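Local coordinates for protein putative alpha-L-fucosidase (Bacteroides thetaiotaomicron VPI-5482, PDB 3GZA) that probably hydrolyses alpha-L-fucosidic linkages, releasing terminal L-fucose from sugar chains, at residues D216-G221 / Y229-T234; I127-R132 / K164-L169; R342-P347 / Y370-E375. All blocks are in the same frame, centred on the assembly; numbering follows the deposited sequence. Where two conformers were deposited one is given.

How the contacts relate
Along the chain the contacts come in series, contact 2 first, then contact 1, then contact 3. Contacts 1 and 2 belong to the alpha-L-fucosidase region of TIM-barrel type and reach the same curled sheet, through strands 218-219 and 124-129; their centres lie about 25 Å apart and their nearest atoms about 9 Å. Contact 3 packs the end of helix 327-344 against strand 366-375, in one of the two four-stranded antiparallel sheets that follow the barrel. Its centre is about 22 Å from that of contact 1 and about 38 Å from that of contact 2. Together they sample the barrel wall, a loop linking two of its strands, and the join to the beta domain.

Contact 1. Residues D216-G221 / Y229-T234; sequences DFRWGG and YPCWST
R218 is the residue through which 216-221 meets 229-234, and its partner is a backbone carbonyl. Its CG is wedged between the backbone N and the carbonyl carbon (chi1 63°), and from there the chain runs extended to NE, carrying the guanidinium across to the loop. The end-on pair of nitrogens closes on one atom: NH1 lies 2.9 Å from W232 O and NH2 lies 3.1 Å from W232 O. Both bonds are bent, with N-H...O angles of 147° and 138°, as expected when two donors share an acceptor. W232 O sits close to the guanidinium plane, and NH1 approaches it in the carbonyl plane. Obliquely to the guanidinium, C231 SG comes within 3.5 Å of R218 NH2. The buried guanidinium is further satisfied by V266 O, bonded to NH1, and L255 O, bonded to NE, so three backbone carbonyls fix its rotation. The loop is secured on its own account by S233 OG to E381 and T234 OG1 to D259. R218 and C231 both touch A268 of strand 264-273, the strand that runs parallel to 218-219 and antiparallel to 234-235, so the arginine ties the connecting loop to the wall of the barrel sheet.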
loop_
_atom_site.group_PDB
_atom_site.type_symbol
_atom_site.label_atom_id
_atom_site.label_comp_id
_atom_site.label_asym_id
_atom_site.label_seq_id
_atom_site.Cartn_x
_atom_site.Cartn_y
_atom_site.Cartn_z
ATOM N N ASP A 216 -8.411 -11.163 27.576
ATOM C CA ASP A 216 -9.722 -11.486 28.146
ATOM C C ASP A 216 -10.082 -12.968 28.099
ATOM O O ASP A 216 -11.070 -13.393 28.719
ATOM C CB ASP A 216 -10.800 -10.625 27.539
ATOM C CG ASP A 216 -10.728 -9.184 27.979
ATOM O OD1 ASP A 216 -9.998 -8.816 28.931
ATOM O OD2 ASP A 216 -11.514 -8.386 27.387
ATOM N N PHE A 217 -9.256 -13.748 27.423
ATOM C CA PHE A 217 -9.296 -15.195 27.454
ATOM C C PHE A 217 -7.915 -15.640 27.009
ATOM O O PHE A 217 -7.114 -14.785 26.589
ATOM C CB PHE A 217 -10.457 -15.780 26.639
ATOM C CG PHE A 217 -10.465 -15.401 25.204
ATOM C CD1 PHE A 217 -9.686 -16.072 24.333
ATOM C CD2 PHE A 217 -11.296 -14.378 24.734
ATOM C CE1 PHE A 217 -9.678 -15.759 23.044
ATOM C CE2 PHE A 217 -11.311 -14.061 23.441
ATOM C CZ PHE A 217 -10.530 -14.765 22.580
ATOM N N ARG A 218 -7.601 -16.926 27.130
ATOM C CA ARG A 218 -6.269 -17.426 26.785
ATOM C C ARG A 218 -6.394 -18.550 25.790
ATOM O O ARG A 218 -7.310 -19.346 25.895
ATOM C CB ARG A 218 -5.498 -17.968 28.004
ATOM C CG ARG A 218 -6.161 -19.182 28.688
ATOM C CD ARG A 218 -5.449 -19.558 29.953
ATOM N NE ARG A 218 -5.808 -20.937 30.301
ATOM C CZ ARG A 218 -6.772 -21.305 31.143
ATOM N NH1 ARG A 218 -7.447 -20.402 31.872
ATOM N NH2 ARG A 218 -7.011 -22.597 31.311
ATOM N N TRP A 219 -5.426 -18.639 24.896
ATOM C CA TRP A 219 -5.307 -19.806 24.004
ATOM C C TRP A 219 -4.926 -20.985 24.871
ATOM O O TRP A 219 -3.954 -20.929 25.622
ATOM C CB TRP A 219 -4.217 -19.531 22.963
ATOM C CG TRP A 219 -3.950 -20.681 22.035
ATOM C CD1 TRP A 219 -4.806 -21.227 21.181
ATOM C CD2 TRP A 219 -2.713 -21.374 21.888
ATOM N NE1 TRP A 219 -4.207 -22.235 20.481
ATOM C CE2 TRP A 219 -2.913 -22.343 20.886
ATOM C CE3 TRP A 219 -1.465 -21.251 22.479
ATOM C CZ2 TRP A 219 -1.927 -23.189 20.478
ATOM C CZ3 TRP A 219 -0.479 -22.115 22.095
ATOM C CH2 TRP A 219 -0.716 -23.073 21.096
ATOM N N GLY A 220 -5.686 -22.071 24.750
ATOM C CA GLY A 220 -5.510 -23.268 25.564
ATOM C C GLY A 220 -4.339 -24.179 25.270
ATOM O O GLY A 220 -4.372 -25.348 25.669
ATOM N N GLY A 221 -3.321 -23.673 24.592
ATOM C CA GLY A 221 -2.057 -24.434 24.464
ATOM C C GLY A 221 -1.893 -25.379 23.282
ATOM O O GLY A 221 -0.846 -26.048 23.196
ATOM N N TYR A 229 -7.351 -31.415 31.410
ATOM C CA TYR A 229 -8.216 -31.489 32.586
ATOM C C TYR A 229 -7.385 -31.749 33.847
ATOM O O TYR A 229 -6.524 -32.630 33.816
ATOM C CB TYR A 229 -9.330 -32.551 32.362
ATOM C CG TYR A 229 -10.352 -32.437 33.484
ATOM C CD1 TYR A 229 -11.387 -31.504 33.387
ATOM C CD2 TYR A 229 -10.254 -33.200 34.633
ATOM C CE1 TYR A 229 -12.257 -31.317 34.398
ATOM C CE2 TYR A 229 -11.138 -33.019 35.697
ATOM C CZ TYR A 229 -12.153 -32.070 35.562
ATOM O OH TYR A 229 -13.040 -31.881 36.587
ATOM N N PRO A 230 -7.638 -31.003 34.945
ATOM C CA PRO A 230 -8.639 -29.944 35.124
ATOM C C PRO A 230 -8.335 -28.715 34.284
ATOM O O PRO A 230 -7.188 -28.535 33.829
ATOM C CB PRO A 230 -8.538 -29.608 36.620
ATOM C CG PRO A 230 -7.191 -29.980 37.001
ATOM C CD PRO A 230 -6.868 -31.203 36.189
ATOM N N CYS A 231 -9.356 -27.906 34.024
ATOM C CA CYS A 231 -9.182 -26.654 33.290
ATOM C C CYS A 231 -9.935 -25.536 34.022
ATOM O O CYS A 231 -11.151 -25.536 34.070
ATOM C CB CYS A 231 -9.667 -26.734 31.845
ATOM S SG CYS A 231 -9.315 -25.249 30.926
ATOM N N TRP A 232 -9.171 -24.626 34.631
ATOM C CA TRP A 232 -9.698 -23.512 35.415
ATOM C C TRP A 232 -9.652 -22.249 34.600
ATOM O O TRP A 232 -8.822 -22.094 33.733
ATOM C CB TRP A 232 -8.813 -23.302 36.666
ATOM C CG TRP A 232 -8.543 -24.553 37.423
ATOM C CD1 TRP A 232 -7.387 -25.315 37.368
ATOM C CD2 TRP A 232 -9.381 -25.179 38.379
ATOM N NE1 TRP A 232 -7.497 -26.380 38.199
ATOM C CE2 TRP A 232 -8.706 -26.340 38.835
ATOM C CE3 TRP A 232 -10.636 -24.884 38.896
ATOM C CZ2 TRP A 232 -9.249 -27.194 39.782
ATOM C CZ3 TRP A 232 -11.199 -25.761 39.821
ATOM C CH2 TRP A 232 -10.496 -26.884 40.278
ATOM N N SER A 233 -10.514 -21.304 34.927
ATOM C CA SER A 233 -10.553 -20.016 34.244
ATOM C C SER A 233 -9.603 -19.002 34.819
ATOM O O SER A 233 -9.270 -18.030 34.152
ATOM C CB SER A 233 -11.938 -19.366 34.346
ATOM O OG SER A 233 -12.896 -20.129 33.636
ATOM N N THR A 234 -9.189 -19.232 36.055
ATOM C CA THR A 234 -8.315 -18.357 36.794
ATOM C C THR A 234 -6.859 -18.513 36.352
ATOM O O THR A 234 -6.450 -19.567 35.831
ATOM C CB THR A 234 -8.537 -18.529 38.265
ATOM O OG1 THR A 234 -8.518 -19.920 38.630
ATOM C CG2 THR A 234 -9.877 -17.905 38.659
#

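Contact 2. Residues I127-R132 / K164-L169; sequences IYIGIR and KMVTEL. With EDO (1,2-ethanediol), chain K.
I129 and L169 reach toward each other tip to tip, CD1 of I129 standing 3.6 Å from CD1 of L169; the side chains that meet between strand and helix are all apolar. The same I129 CD1 meets V166 CG2 at 3.8 Å, the two side chains crossing at about a right angle. Beside it I127 lies obliquely against L169, its CD1 4.1 Å from L169 CD2 and 3.8 Å from L169 O. In both isoleucines CG1 is anti to the carbonyl carbon (chi1 -63° in I127, -54° in I129) and chi2 is extended, which projects both CD1 methyls at the helix. K164 takes no part in this packing: extended beyond CG, it hydrogen-bonds through NZ, at 2.9 Å, to O1 of a 1,2-ethanediol, probably from the crystallisation liquor. A leucine in place of K164 would probably leave O1 without its ammonium donor and remove this link, through the diol, to E49 of the second subunit. Strand 127-129 and helix 164-169 run nearly antiparallel, at 172°. Strand 124-129, helix 148-171 and parallel strand 178-181 follow one another as a beta-alpha-beta unit of the TIM-type barrel; I179 and F181 extend the apolar layer, and I198 of helix 196-202 flanks V166.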
loop_
_atom_site.group_PDB
_atom_site.type_symbol
_atom_site.label_atom_id
_atom_site.label_comp_id
_atom_site.label_asym_id
_atom_site.label_seq_id
_atom_site.Cartn_x
_atom_site.Cartn_y
_atom_site.Cartn_z
ATOM N N ILE A 127 -13.932 -9.443 15.148
ATOM C CA ILE A 127 -12.980 -9.119 14.078
ATOM C C ILE A 127 -11.576 -9.534 14.492
ATOM O O ILE A 127 -11.141 -9.259 15.621
ATOM C CB ILE A 127 -13.029 -7.644 13.707
ATOM C CG1 ILE A 127 -14.412 -7.230 13.131
ATOM C CG2 ILE A 127 -11.974 -7.385 12.623
ATOM C CD1 ILE A 127 -14.619 -5.736 12.860
ATOM N N TYR A 128 -10.891 -10.221 13.600
ATOM C CA TYR A 128 -9.499 -10.614 13.783
ATOM C C TYR A 128 -8.642 -9.666 12.952
ATOM O O TYR A 128 -8.960 -9.363 11.775
ATOM C CB TYR A 128 -9.349 -12.061 13.330
ATOM C CG TYR A 128 -8.002 -12.735 13.219
ATOM C CD1 TYR A 128 -7.020 -12.301 12.334
ATOM C CD2 TYR A 128 -7.724 -13.854 13.993
ATOM C CE1 TYR A 128 -5.815 -12.951 12.232
ATOM C CE2 TYR A 128 -6.531 -14.516 13.875
ATOM C CZ TYR A 128 -5.567 -14.047 12.993
ATOM O OH TYR A 128 -4.379 -14.748 12.862
ATOM N N ILE A 129 -7.547 -9.237 13.536
ATOM C CA ILE A 129 -6.658 -8.276 12.880
ATOM C C ILE A 129 -5.240 -8.808 13.028
ATOM O O ILE A 129 -4.754 -8.990 14.142
ATOM C CB ILE A 129 -6.766 -6.883 13.573
ATOM C CG1 ILE A 129 -8.221 -6.422 13.625
ATOM C CG2 ILE A 129 -5.891 -5.852 12.789
ATOM C CD1 ILE A 129 -8.434 -5.127 14.443
ATOM N N GLY A 130 -4.561 -9.003 11.904
ATOM C CA GLY A 130 -3.173 -9.447 11.904
ATOM C C GLY A 130 -2.269 -8.242 11.699
ATOM O O GLY A 130 -2.302 -7.578 10.645
ATOM N N ILE A 131 -1.511 -7.874 12.721
ATOM C CA ILE A 131 -0.535 -6.778 12.673
ATOM C C ILE A 131 0.905 -7.269 12.849
ATOM O O ILE A 131 1.853 -6.500 12.729
ATOM C CB ILE A 131 -0.809 -5.698 13.775
ATOM C CG1 ILE A 131 -0.609 -6.223 15.200
ATOM C CG2 ILE A 131 -2.204 -5.136 13.635
ATOM C CD1 ILE A 131 -0.673 -5.131 16.187
ATOM N N ARG A 132 1.078 -8.569 13.130
ATOM C CA ARG A 132 2.382 -9.129 13.413
ATOM C C ARG A 132 3.236 -9.348 12.160
ATOM O O ARG A 132 4.473 -9.212 12.212
ATOM C CB ARG A 132 2.168 -10.467 14.153
ATOM C CG ARG A 132 3.420 -11.151 14.591
ATOM C CD ARG A 132 3.155 -12.334 15.503
ATOM N NE ARG A 132 4.417 -12.834 16.070
ATOM C CZ ARG A 132 4.607 -14.082 16.510
ATOM N NH1 ARG A 132 3.623 -14.961 16.482
ATOM N NH2 ARG A 132 5.766 -14.456 17.012
ATOM N N LYS A 164 -4.892 3.235 13.802
ATOM C CA LYS A 164 -5.951 3.765 12.932
ATOM C C LYS A 164 -6.833 2.673 12.320
ATOM O O LYS A 164 -8.050 2.857 12.244
ATOM C CB LYS A 164 -5.372 4.671 11.863
ATOM C CG LYS A 164 -4.889 6.010 12.406
ATOM C CD LYS A 164 -4.271 6.817 11.301
ATOM C CE LYS A 164 -3.853 8.208 11.714
ATOM N NZ LYS A 164 -3.224 8.876 10.494
HETATM N N MSE A 165 -6.253 1.558 11.926
HETATM C CA MSE A 165 -7.016 0.428 11.392
HETATM C C MSE A 165 -7.959 -0.102 12.465
HETATM O O MSE A 165 -9.140 -0.320 12.220
HETATM C CB MSE A 165 -6.122 -0.689 10.870
HETATM C CG MSE A 165 -5.366 -0.328 9.572
HETATM SE SE MSE A 165 -4.469 -1.849 8.807
HETATM C CE MSE A 165 -3.147 -2.206 10.095
ATOM N N VAL A 166 -7.426 -0.264 13.674
ATOM C CA VAL A 166 -8.229 -0.741 14.804
ATOM C C VAL A 166 -9.347 0.231 15.069
ATOM O O VAL A 166 -10.463 -0.164 15.336
ATOM C CB VAL A 166 -7.345 -1.008 16.019
ATOM C CG1 VAL A 166 -8.153 -1.325 17.303
ATOM C CG2 VAL A 166 -6.361 -2.164 15.752
ATOM N N THR A 167 -9.064 1.510 14.971
ATOM C CA THR A 167 -10.105 2.519 15.234
ATOM C C THR A 167 -11.229 2.380 14.202
ATOM O O THR A 167 -12.426 2.434 14.561
ATOM C CB THR A 167 -9.521 3.943 15.224
ATOM O OG1 THR A 167 -8.515 4.046 16.237
ATOM C CG2 THR A 167 -10.607 5.011 15.545
ATOM N N GLU A 168 -10.875 2.223 12.940
ATOM C CA GLU A 168 -11.923 2.060 11.901
ATOM C C GLU A 168 -12.796 0.869 12.235
ATOM O O GLU A 168 -14.044 0.932 12.149
ATOM C CB GLU A 168 -11.300 1.873 10.507
ATOM C CG GLU A 168 -10.639 3.103 9.953
ATOM C CD GLU A 168 -10.045 2.921 8.576
ATOM O OE1 GLU A 168 -9.712 1.784 8.208
ATOM O OE2 GLU A 168 -9.878 3.968 7.879
ATOM N N LEU A 169 -12.150 -0.256 12.512
ATOM C CA LEU A 169 -12.863 -1.510 12.777
ATOM C C LEU A 169 -13.716 -1.472 14.019
ATOM O O LEU A 169 -14.772 -2.124 14.074
ATOM C CB LEU A 169 -11.894 -2.679 12.745
ATOM C CG LEU A 169 -11.265 -2.942 11.364
ATOM C CD1 LEU A 169 -9.960 -3.773 11.421
ATOM C CD2 LEU A 169 -12.280 -3.541 10.314
HETATM C C1 EDO K . -0.071 6.345 10.369
HETATM O O1 EDO K . -0.671 7.606 10.866
HETATM C C2 EDO K . -1.011 5.941 9.192
HETATM O O2 EDO K . -0.641 6.535 7.980
#

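Contact 3. Residues R342-P347 / Y370-E375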
loop_
_atom_site.group_PDB
_atom_site.type_symbol
_atom_site.label_atom_id
_atom_site.label_comp_id
_atom_site.label_asym_id
_atom_site.label_seq_id
_atom_site.Cartn_x
_atom_site.Cartn_y
_atom_site.Cartn_z
ATOM N N ARG A 342 -28.644 -34.032 19.567
ATOM C CA ARG A 342 -29.092 -35.395 19.815
ATOM C C ARG A 342 -28.614 -35.933 21.174
ATOM O O ARG A 342 -29.381 -36.584 21.918
ATOM C CB ARG A 342 -28.608 -36.333 18.722
ATOM C CG ARG A 342 -29.344 -37.654 18.748
ATOM C CD ARG A 342 -28.750 -38.647 17.768
ATOM N NE ARG A 342 -27.429 -39.097 18.196
ATOM C CZ ARG A 342 -27.190 -40.036 19.105
ATOM N NH1 ARG A 342 -28.176 -40.716 19.684
ATOM N NH2 ARG A 342 -25.932 -40.326 19.420
ATOM N N ARG A 343 -27.354 -35.671 21.506
ATOM C CA ARG A 343 -26.806 -36.194 22.745
ATOM C C ARG A 343 -27.258 -35.439 23.982
ATOM O O ARG A 343 -27.649 -36.074 24.978
ATOM C CB ARG A 343 -25.277 -36.163 22.735
ATOM C CG ARG A 343 -24.671 -36.978 21.637
ATOM C CD ARG A 343 -23.183 -37.054 21.792
ATOM N NE ARG A 343 -22.582 -37.780 20.682
ATOM C CZ ARG A 343 -21.294 -38.087 20.607
ATOM N NH1 ARG A 343 -20.463 -37.749 21.564
ATOM N NH2 ARG A 343 -20.836 -38.746 19.555
ATOM N N PHE A 344 -27.272 -34.110 23.902
ATOM C CA PHE A 344 -27.389 -33.323 25.094
ATOM C C PHE A 344 -28.558 -32.368 25.221
ATOM O O PHE A 344 -28.652 -31.719 26.241
ATOM C CB PHE A 344 -26.071 -32.549 25.313
ATOM C CG PHE A 344 -24.831 -33.416 25.290
ATOM C CD1 PHE A 344 -24.696 -34.461 26.182
ATOM C CD2 PHE A 344 -23.803 -33.171 24.392
ATOM C CE1 PHE A 344 -23.549 -35.266 26.170
ATOM C CE2 PHE A 344 -22.683 -33.959 24.366
ATOM C CZ PHE A 344 -22.561 -35.008 25.270
ATOM N N SER A 345 -29.484 -32.301 24.271
ATOM C CA SER A 345 -30.539 -31.301 24.406
ATOM C C SER A 345 -31.653 -31.699 25.351
ATOM O O SER A 345 -32.261 -30.828 25.992
ATOM C CB SER A 345 -31.130 -30.913 23.056
ATOM O OG SER A 345 -31.886 -31.972 22.524
ATOM N N SER A 346 -31.875 -33.000 25.498
ATOM C CA SER A 346 -32.963 -33.492 26.320
ATOM C C SER A 346 -32.486 -34.523 27.336
ATOM O O SER A 346 -32.371 -35.684 27.033
ATOM C CB SER A 346 -34.052 -34.052 25.412
ATOM O OG SER A 346 -34.500 -33.029 24.521
ATOM N N PRO A 347 -32.213 -34.082 28.574
ATOM C CA PRO A 347 -31.752 -35.034 29.591
ATOM C C PRO A 347 -32.810 -35.951 30.154
ATOM O O PRO A 347 -34.005 -35.701 30.002
ATOM C CB PRO A 347 -31.302 -34.133 30.732
ATOM C CG PRO A 347 -32.104 -32.936 30.601
ATOM C CD PRO A 347 -32.257 -32.713 29.121
ATOM N N TYR A 370 -23.820 -40.560 30.839
ATOM C CA TYR A 370 -23.285 -39.215 30.775
ATOM C C TYR A 370 -23.975 -38.328 31.768
ATOM O O TYR A 370 -25.112 -38.540 32.150
ATOM C CB TYR A 370 -23.586 -38.528 29.441
ATOM C CG TYR A 370 -22.718 -38.726 28.245
ATOM C CD1 TYR A 370 -21.698 -37.850 27.963
ATOM C CD2 TYR A 370 -22.993 -39.719 27.323
ATOM C CE1 TYR A 370 -20.932 -37.983 26.840
ATOM C CE2 TYR A 370 -22.230 -39.856 26.176
ATOM C CZ TYR A 370 -21.204 -38.988 25.938
ATOM O OH TYR A 370 -20.457 -39.076 24.783
ATOM N N CYS A 371 -23.228 -37.337 32.233
ATOM C CA CYS A 371 -23.740 -36.298 33.116
ATOM C C CYS A 371 -23.163 -34.975 32.674
ATOM O O CYS A 371 -22.062 -34.940 32.130
ATOM C CB CYS A 371 -23.306 -36.516 34.563
ATOM S SG CYS A 371 -24.092 -37.851 35.415
ATOM N N ILE A 372 -23.887 -33.892 32.927
ATOM C CA ILE A 372 -23.397 -32.553 32.682
ATOM C C ILE A 372 -23.547 -31.841 34.009
ATOM O O ILE A 372 -24.530 -32.066 34.705
ATOM C CB ILE A 372 -24.172 -31.845 31.549
ATOM C CG1 ILE A 372 -23.752 -32.461 30.205
ATOM C CG2 ILE A 372 -23.966 -30.325 31.562
ATOM C CD1 ILE A 372 -24.396 -31.828 29.017
ATOM N N ILE A 373 -22.528 -31.053 34.368
ATOM C CA ILE A 373 -22.563 -30.231 35.578
ATOM C C ILE A 373 -22.167 -28.842 35.144
ATOM O O ILE A 373 -21.248 -28.689 34.346
ATOM C CB ILE A 373 -21.548 -30.663 36.633
ATOM C CG1 ILE A 373 -21.480 -32.187 36.760
ATOM C CG2 ILE A 373 -21.848 -29.943 38.012
ATOM C CD1 ILE A 373 -20.269 -32.679 37.572
ATOM N N GLN A 374 -22.883 -27.834 35.622
ATOM C CA GLN A 374 -22.552 -26.441 35.321
ATOM C C GLN A 374 -22.658 -25.592 36.566
ATOM O O GLN A 374 -23.645 -25.700 37.295
ATOM C CB GLN A 374 -23.509 -25.849 34.279
ATOM C CG GLN A 374 -23.556 -26.523 32.934
ATOM C CD GLN A 374 -24.367 -25.713 31.940
ATOM O OE1 GLN A 374 -25.545 -25.995 31.745
ATOM N NE2 GLN A 374 -23.780 -24.665 31.369
ATOM N N GLU A 375 -21.635 -24.769 36.811
ATOM C CA GLU A 375 -21.673 -23.777 37.865
ATOM C C GLU A 375 -22.224 -22.469 37.284
ATOM O O GLU A 375 -22.194 -22.269 36.075
ATOM C CB GLU A 375 -20.284 -23.520 38.444
ATOM C CG GLU A 375 -19.690 -24.681 39.181
ATOM C CD GLU A 375 -18.346 -24.348 39.820
ATOM O OE1 GLU A 375 -17.348 -24.525 39.108
ATOM O OE2 GLU A 375 -18.305 -23.950 41.034
#
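The C-terminal end of helix 327-344 packs here on strand 366-375, an inner strand of the four-stranded antiparallel sheet in the region related to F5/8 type C domains, and an edge-to-face aromatic pair leads the contact. F344 turns its edge to one face of the Y370 ring: the planes stand at 77° and the centroids are 5.3 Å apart. CE1 of F344 comes down 3.6 Å from CD1 of Y370, nearer the rim of that ring than its middle, and CZ of F344 is 3.7 Å from CE1 of Y370, so the phenylalanine rests on one side of the tyrosine with two neighbouring carbons. In F344 CG is anti to the carbonyl carbon (chi1 -52°), which swings the ring off the helix toward the sheet. Two residues along the strand, I372 points to the same side and sets its CD1 3.9 Å from CD1 of F344, approaching the ring obliquely. F344 is thus held by the tyrosine face and by an isoleucine methyl, while CB of its own neighbour R343 lies 3.6 Å above the centre of one face of the F344 ring.

The polar groups gather at the hydroxyl end of the tyrosine. NH1 of R343 is 3.5 Å from OH of Y370, and both groups meet E304 of helix 296-304: NH1 in a salt bridge, the hydroxyl in a hydrogen bond. E339, shared with R342, pairs with NE of R343, so the guanidinium lies between two carboxylates, which would probably favour its positive charge. I410 of strand 409-418 touches both aromatic side chains. Helix 296-304 thus meets the cluster where the TIM-type barrel region adjoins an antiparallel beta domain, consistent with the beta-sandwich fold of F5/8 type C (galactose-binding-like) domains.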